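Putative non-ribosomal peptide synthetase (Actinomadura parvosata subsp. kistnae, PDB 6M7L) probably catalyses, through its condensation domain, amide-bond formation between substrates tethered to a non-ribosomal peptide synthetase. Local coordinates at residues A[367-372]-A[405-410]; A[431-436]-A[441-446]. All coordinates share one frame; numbering follows the deposited sequence.

Contact 1 of 2, residues A[367-372]-A[405-410]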
loop_
_atom_site.group_PDB
_atom_site.type_symbol
_atom_site.label_atom_id
_atom_site.label_comp_id
_atom_site.label_asym_id
_atom_site.label_seq_id
_atom_site.Cartn_x
_atom_site.Cartn_y
_atom_site.Cartn_z
ATOM N N THR A 367 -7.861 20.084 29.353
ATOM C CA THR A 367 -7.155 21.123 28.622
ATOM C C THR A 367 -5.644 20.930 28.638
ATOM O O THR A 367 -4.923 21.736 28.039
ATOM C CB THR A 367 -7.517 22.505 29.188
ATOM O OG1 THR A 367 -7.186 23.521 28.233
ATOM C CG2 THR A 367 -6.770 22.778 30.483
ATOM N N ARG A 368 -5.147 19.890 29.305
ATOM C CA ARG A 368 -3.743 19.510 29.254
ATOM C C ARG A 368 -3.654 17.993 29.213
ATOM O O ARG A 368 -4.249 17.313 30.055
ATOM C CB ARG A 368 -2.963 20.056 30.457
ATOM C CG ARG A 368 -1.491 19.668 30.453
ATOM C CD ARG A 368 -0.692 20.490 31.450
ATOM N NE ARG A 368 -1.019 20.144 32.829
ATOM C CZ ARG A 368 -0.235 19.424 33.623
ATOM N NH1 ARG A 368 0.934 18.978 33.178
ATOM N NH2 ARG A 368 -0.615 19.156 34.867
ATOM N N HIS A 369 -2.916 17.470 28.238
ATOM C CA HIS A 369 -2.840 16.028 28.053
ATOM C C HIS A 369 -2.112 15.379 29.229
ATOM O O HIS A 369 -1.169 15.961 29.776
ATOM C CB HIS A 369 -2.127 15.698 26.741
ATOM C CG HIS A 369 -2.234 14.261 26.338
ATOM N ND1 HIS A 369 -1.264 13.329 26.638
ATOM C CD2 HIS A 369 -3.199 13.595 25.659
ATOM C CE1 HIS A 369 -1.626 12.151 26.159
ATOM N NE2 HIS A 369 -2.796 12.285 25.562
ATOM N N PRO A 370 -2.530 14.186 29.648
ATOM C CA PRO A 370 -1.895 13.546 30.806
ATOM C C PRO A 370 -0.461 13.123 30.526
ATOM O O PRO A 370 -0.085 12.805 29.395
ATOM C CB PRO A 370 -2.786 12.324 31.069
ATOM C CG PRO A 370 -4.086 12.640 30.408
ATOM C CD PRO A 370 -3.732 13.458 29.207
ATOM N N ILE A 371 0.343 13.144 31.591
ATOM C CA ILE A 371 1.708 12.621 31.627
ATOM C C ILE A 371 2.640 13.373 30.682
ATOM O O ILE A 371 3.730 13.795 31.084
ATOM C CB ILE A 371 1.731 11.109 31.339
ATOM C CG1 ILE A 371 0.828 10.372 32.332
ATOM C CG2 ILE A 371 3.151 10.576 31.440
ATOM C CD1 ILE A 371 0.836 8.867 32.174
ATOM N N PHE A 372 2.243 13.534 29.421
ATOM C CA PHE A 372 3.043 14.298 28.478
ATOM C C PHE A 372 2.142 15.207 27.658
ATOM O O PHE A 372 0.967 14.912 27.431
ATOM C CB PHE A 372 3.874 13.390 27.548
ATOM C CG PHE A 372 3.059 12.395 26.771
ATOM C CD1 PHE A 372 2.499 12.736 25.550
ATOM C CD2 PHE A 372 2.869 11.113 27.254
ATOM C CE1 PHE A 372 1.752 11.821 24.836
ATOM C CE2 PHE A 372 2.126 10.192 26.539
ATOM C CZ PHE A 372 1.566 10.546 25.331
ATOM N N ALA A 405 -7.632 17.295 15.245
ATOM C CA ALA A 405 -7.804 17.763 16.611
ATOM C C ALA A 405 -6.957 16.917 17.549
ATOM O O ALA A 405 -6.918 15.688 17.433
ATOM C CB ALA A 405 -9.279 17.700 17.014
ATOM N N MET A 406 -6.261 17.575 18.471
ATOM C CA MET A 406 -5.379 16.875 19.390
ATOM C C MET A 406 -5.436 17.533 20.758
ATOM O O MET A 406 -5.812 18.699 20.896
ATOM C CB MET A 406 -3.932 16.847 18.878
ATOM C CG MET A 406 -3.243 18.200 18.861
ATOM S SD MET A 406 -1.516 18.057 18.374
ATOM C CE MET A 406 -0.912 19.700 18.732
ATOM N N GLU A 407 -5.063 16.758 21.776
ATOM C CA GLU A 407 -4.931 17.277 23.130
ATOM C C GLU A 407 -3.522 17.747 23.441
ATOM O O GLU A 407 -3.329 18.489 24.411
ATOM C CB GLU A 407 -5.328 16.209 24.152
ATOM C CG GLU A 407 -6.696 15.605 23.937
ATOM C CD GLU A 407 -7.037 14.591 25.004
ATOM O OE1 GLU A 407 -7.277 15.001 26.161
ATOM O OE2 GLU A 407 -7.047 13.381 24.692
ATOM N N LEU A 408 -2.540 17.324 22.653
ATOM C CA LEU A 408 -1.161 17.701 22.896
ATOM C C LEU A 408 -0.943 19.173 22.567
ATOM O O LEU A 408 -1.698 19.788 21.809
ATOM C CB LEU A 408 -0.221 16.833 22.062
ATOM C CG LEU A 408 -0.360 15.326 22.276
ATOM C CD1 LEU A 408 0.146 14.571 21.060
ATOM C CD2 LEU A 408 0.391 14.901 23.525
ATOM N N ASP A 409 0.102 19.744 23.167
ATOM C CA ASP A 409 0.513 21.092 22.794
ATOM C C ASP A 409 1.384 21.067 21.549
ATOM O O ASP A 409 1.282 21.954 20.693
ATOM C CB ASP A 409 1.267 21.757 23.944
ATOM C CG ASP A 409 0.542 21.631 25.261
ATOM O OD1 ASP A 409 -0.689 21.435 25.240
ATOM O OD2 ASP A 409 1.200 21.731 26.317
ATOM N N LEU A 410 2.243 20.057 21.437
ATOM C CA LEU A 410 3.181 19.938 20.335
ATOM C C LEU A 410 3.277 18.481 19.914
ATOM O O LEU A 410 3.360 17.585 20.759
ATOM C CB LEU A 410 4.563 20.470 20.726
ATOM C CG LEU A 410 4.608 21.953 21.093
ATOM C CD1 LEU A 410 5.885 22.284 21.846
ATOM C CD2 LEU A 410 4.474 22.809 19.842
#
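His369 and Phe372 receive the end of Leu408, while Glu407 CB meets the CD2 edge of the His369 ring; here two loops of the condensation domain, a member of the CoA-acyltransferase clan, lead into neighbouring strands, 374-380 and 410-418. The tight part is built on one leucine methyl and two rings. Leu408 CD2 sits over one face of the imidazole, 4.1 Å from its centroid, in a CH-pi contact, and the same methyl reaches Phe372 CE1 at 3.6 Å. Pro370 CD lies over the rim of the opposite face, and Phe353 of helix 353-360 meets both aromatic rings. With CG anti to the backbone N (chi1 -169°), the His369 side chain runs alongside Leu408, both pointing the same way. Toward the more open side lies partly exposed Glu407. Its CB touches His369 CD2 at 3.7 Å, but its carboxylate stands steeply to the ring (76°) and makes a salt bridge with Arg30 of helix 26-34. His369 NE2 and Glu407 OE2 remain 4.5 Å apart. The rotation of the imidazole is fixed from within its own loop, where His369 ND1 donates to Phe372 O at 2.8 Å, the acceptor lying close to the ring plane and the N-H...O angle being 142°.

Contact 2 of 2, residues A[431-436]-A[441-446]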
loop_
_atom_site.group_PDB
_atom_site.type_symbol
_atom_site.label_atom_id
_atom_site.label_comp_id
_atom_site.label_asym_id
_atom_site.label_seq_id
_atom_site.Cartn_x
_atom_site.Cartn_y
_atom_site.Cartn_z
ATOM N N LEU A 431 6.050 20.446 12.702
ATOM C CA LEU A 431 5.775 20.664 14.120
ATOM C C LEU A 431 4.302 21.028 14.249
ATOM O O LEU A 431 3.904 22.163 13.978
ATOM C CB LEU A 431 6.672 21.755 14.695
ATOM C CG LEU A 431 6.352 22.140 16.140
ATOM C CD1 LEU A 431 6.508 20.935 17.058
ATOM C CD2 LEU A 431 7.223 23.295 16.609
ATOM N N VAL A 432 3.486 20.057 14.644
ATOM C CA VAL A 432 2.059 20.288 14.839
ATOM C C VAL A 432 1.855 20.881 16.226
ATOM O O VAL A 432 2.240 20.279 17.232
ATOM C CB VAL A 432 1.260 18.990 14.665
ATOM C CG1 VAL A 432 -0.229 19.267 14.797
ATOM C CG2 VAL A 432 1.583 18.352 13.318
ATOM N N TYR A 433 1.250 22.066 16.281
ATOM C CA TYR A 433 1.109 22.814 17.521
ATOM C C TYR A 433 -0.363 23.031 17.848
ATOM O O TYR A 433 -1.214 23.097 16.956
ATOM C CB TYR A 433 1.819 24.172 17.433
ATOM C CG TYR A 433 1.190 25.119 16.437
ATOM C CD1 TYR A 433 1.543 25.079 15.094
ATOM C CD2 TYR A 433 0.236 26.047 16.837
ATOM C CE1 TYR A 433 0.968 25.940 14.179
ATOM C CE2 TYR A 433 -0.347 26.908 15.929
ATOM C CZ TYR A 433 0.021 26.849 14.603
ATOM O OH TYR A 433 -0.558 27.705 13.699
ATOM N N ALA A 434 -0.650 23.152 19.141
ATOM C CA ALA A 434 -2.002 23.436 19.603
ATOM C C ALA A 434 -2.276 24.932 19.518
ATOM O O ALA A 434 -1.489 25.744 20.012
ATOM C CB ALA A 434 -2.191 22.943 21.036
ATOM N N GLU A 435 -3.400 25.295 18.895
ATOM C CA GLU A 435 -3.705 26.709 18.702
ATOM C C GLU A 435 -4.053 27.406 20.014
ATOM O O GLU A 435 -3.790 28.605 20.159
ATOM C CB GLU A 435 -4.837 26.869 17.686
ATOM C CG GLU A 435 -4.430 26.500 16.264
ATOM C CD GLU A 435 -5.452 26.922 15.227
ATOM O OE1 GLU A 435 -6.543 27.391 15.619
ATOM O OE2 GLU A 435 -5.160 26.790 14.020
ATOM N N ASP A 436 -4.624 26.679 20.989
ATOM C CA ASP A 436 -4.898 27.267 22.312
ATOM C C ASP A 436 -3.644 27.525 23.109
ATOM O O ASP A 436 -3.733 27.930 24.278
ATOM C CB ASP A 436 -5.813 26.360 23.133
ATOM C CG ASP A 436 -7.147 26.115 22.468
ATOM O OD1 ASP A 436 -7.530 26.912 21.584
ATOM O OD2 ASP A 436 -7.816 25.123 22.834
ATOM N N ALA A 441 3.726 32.146 14.605
ATOM C CA ALA A 441 5.016 32.749 14.927
ATOM C C ALA A 441 5.689 32.025 16.086
ATOM O O ALA A 441 6.889 31.730 16.030
ATOM C CB ALA A 441 4.836 34.232 15.250
ATOM N N GLY A 442 4.931 31.725 17.143
ATOM C CA GLY A 442 5.494 30.995 18.266
ATOM C C GLY A 442 5.909 29.582 17.912
ATOM O O GLY A 442 6.835 29.035 18.516
ATOM N N ALA A 443 5.237 28.973 16.932
ATOM C CA ALA A 443 5.619 27.638 16.487
ATOM C C ALA A 443 6.824 27.686 15.555
ATOM O O ALA A 443 7.733 26.856 15.673
ATOM C CB ALA A 443 4.439 26.956 15.799
ATOM N N GLU A 444 6.843 28.641 14.619
ATOM C CA GLU A 444 8.021 28.831 13.779
ATOM C C GLU A 444 9.256 29.114 14.622
ATOM O O GLU A 444 10.332 28.559 14.369
ATOM C CB GLU A 444 7.790 29.972 12.790
ATOM C CG GLU A 444 6.934 29.619 11.590
ATOM C CD GLU A 444 6.724 30.807 10.674
ATOM O OE1 GLU A 444 7.063 31.937 11.083
ATOM O OE2 GLU A 444 6.224 30.613 9.547
ATOM N N ALA A 445 9.120 29.983 15.626
ATOM C CA ALA A 445 10.231 30.246 16.535
ATOM C C ALA A 445 10.662 28.974 17.251
ATOM O O ALA A 445 11.855 28.764 17.497
ATOM C CB ALA A 445 9.840 31.324 17.545
ATOM N N LEU A 446 9.704 28.111 17.588
ATOM C CA LEU A 446 10.037 26.846 18.233
ATOM C C LEU A 446 10.724 25.897 17.258
ATOM O O LEU A 446 11.753 25.292 17.585
ATOM C CB LEU A 446 8.774 26.210 18.809
ATOM C CG LEU A 446 8.831 25.915 20.304
ATOM C CD1 LEU A 446 7.527 25.299 20.771
ATOM C CD2 LEU A 446 10.001 25.001 20.610
#
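A chi1 of 66° sets Tyr433 CG between its backbone nitrogen and carbonyl carbon and presents the ring to Ala443, whereas Leu431, with CG opposite its backbone nitrogen (chi1 174°), extends toward Ala443 and Leu446. Ala443 CB lies over one face of the tyrosine ring, 4.0 Å from the centroid in a CH-pi contact. It is displaced toward Tyr433 CD1, which it approaches to 3.5 Å. Leu431 O lies at the edge of the same ring, in its plane. Two residues earlier than the tyrosine, Leu431 points to the same side of the strand, while Val432 between them points away. This is the layered packing of an alpha/beta domain: strand 424-434 turns through a short loop into helix 440-459, which comes back over the sheet; the axes of strand 431-434 and helix 441-446 run at 141° and approach to 9.4 Å. Leu410 of the adjacent strand 410-418 and Val249 of strand 246-253 join the same buried layer, and Leu446 also packs on Leu283 and Leu287 of helix 272-288. One methyl of Leu431 does the touching on this flank: CD2 rests 3.7 Å from Ala443 O and 4.0 Å from Leu446 CB, where the two leucine side chains cross nearly at right angles.

Contacts 1 and 2 follow one another along the chain, their centres about 14 Å apart and on the same side of the chain's centre. They are joined through one four-stranded mixed sheet: contact 1 lies in the loops that enter strands 374-380 and 410-418, and contact 2 lies where strand 424-434 ends and helix 440-459 comes back over the sheet. Strands 410-418 and 424-434 are antiparallel neighbours, and a probable hydrogen bond from Ala434 N to Asp409 O (2.8 Å) links segments 405-410 and 431-436 directly. Met406 CE also packs against Ala434 N at 3.5 Å. The loops of contact 1, which pack on helices 26-34 and 353-360, thus adjoin the end of the strand that helix 440-459 packs against.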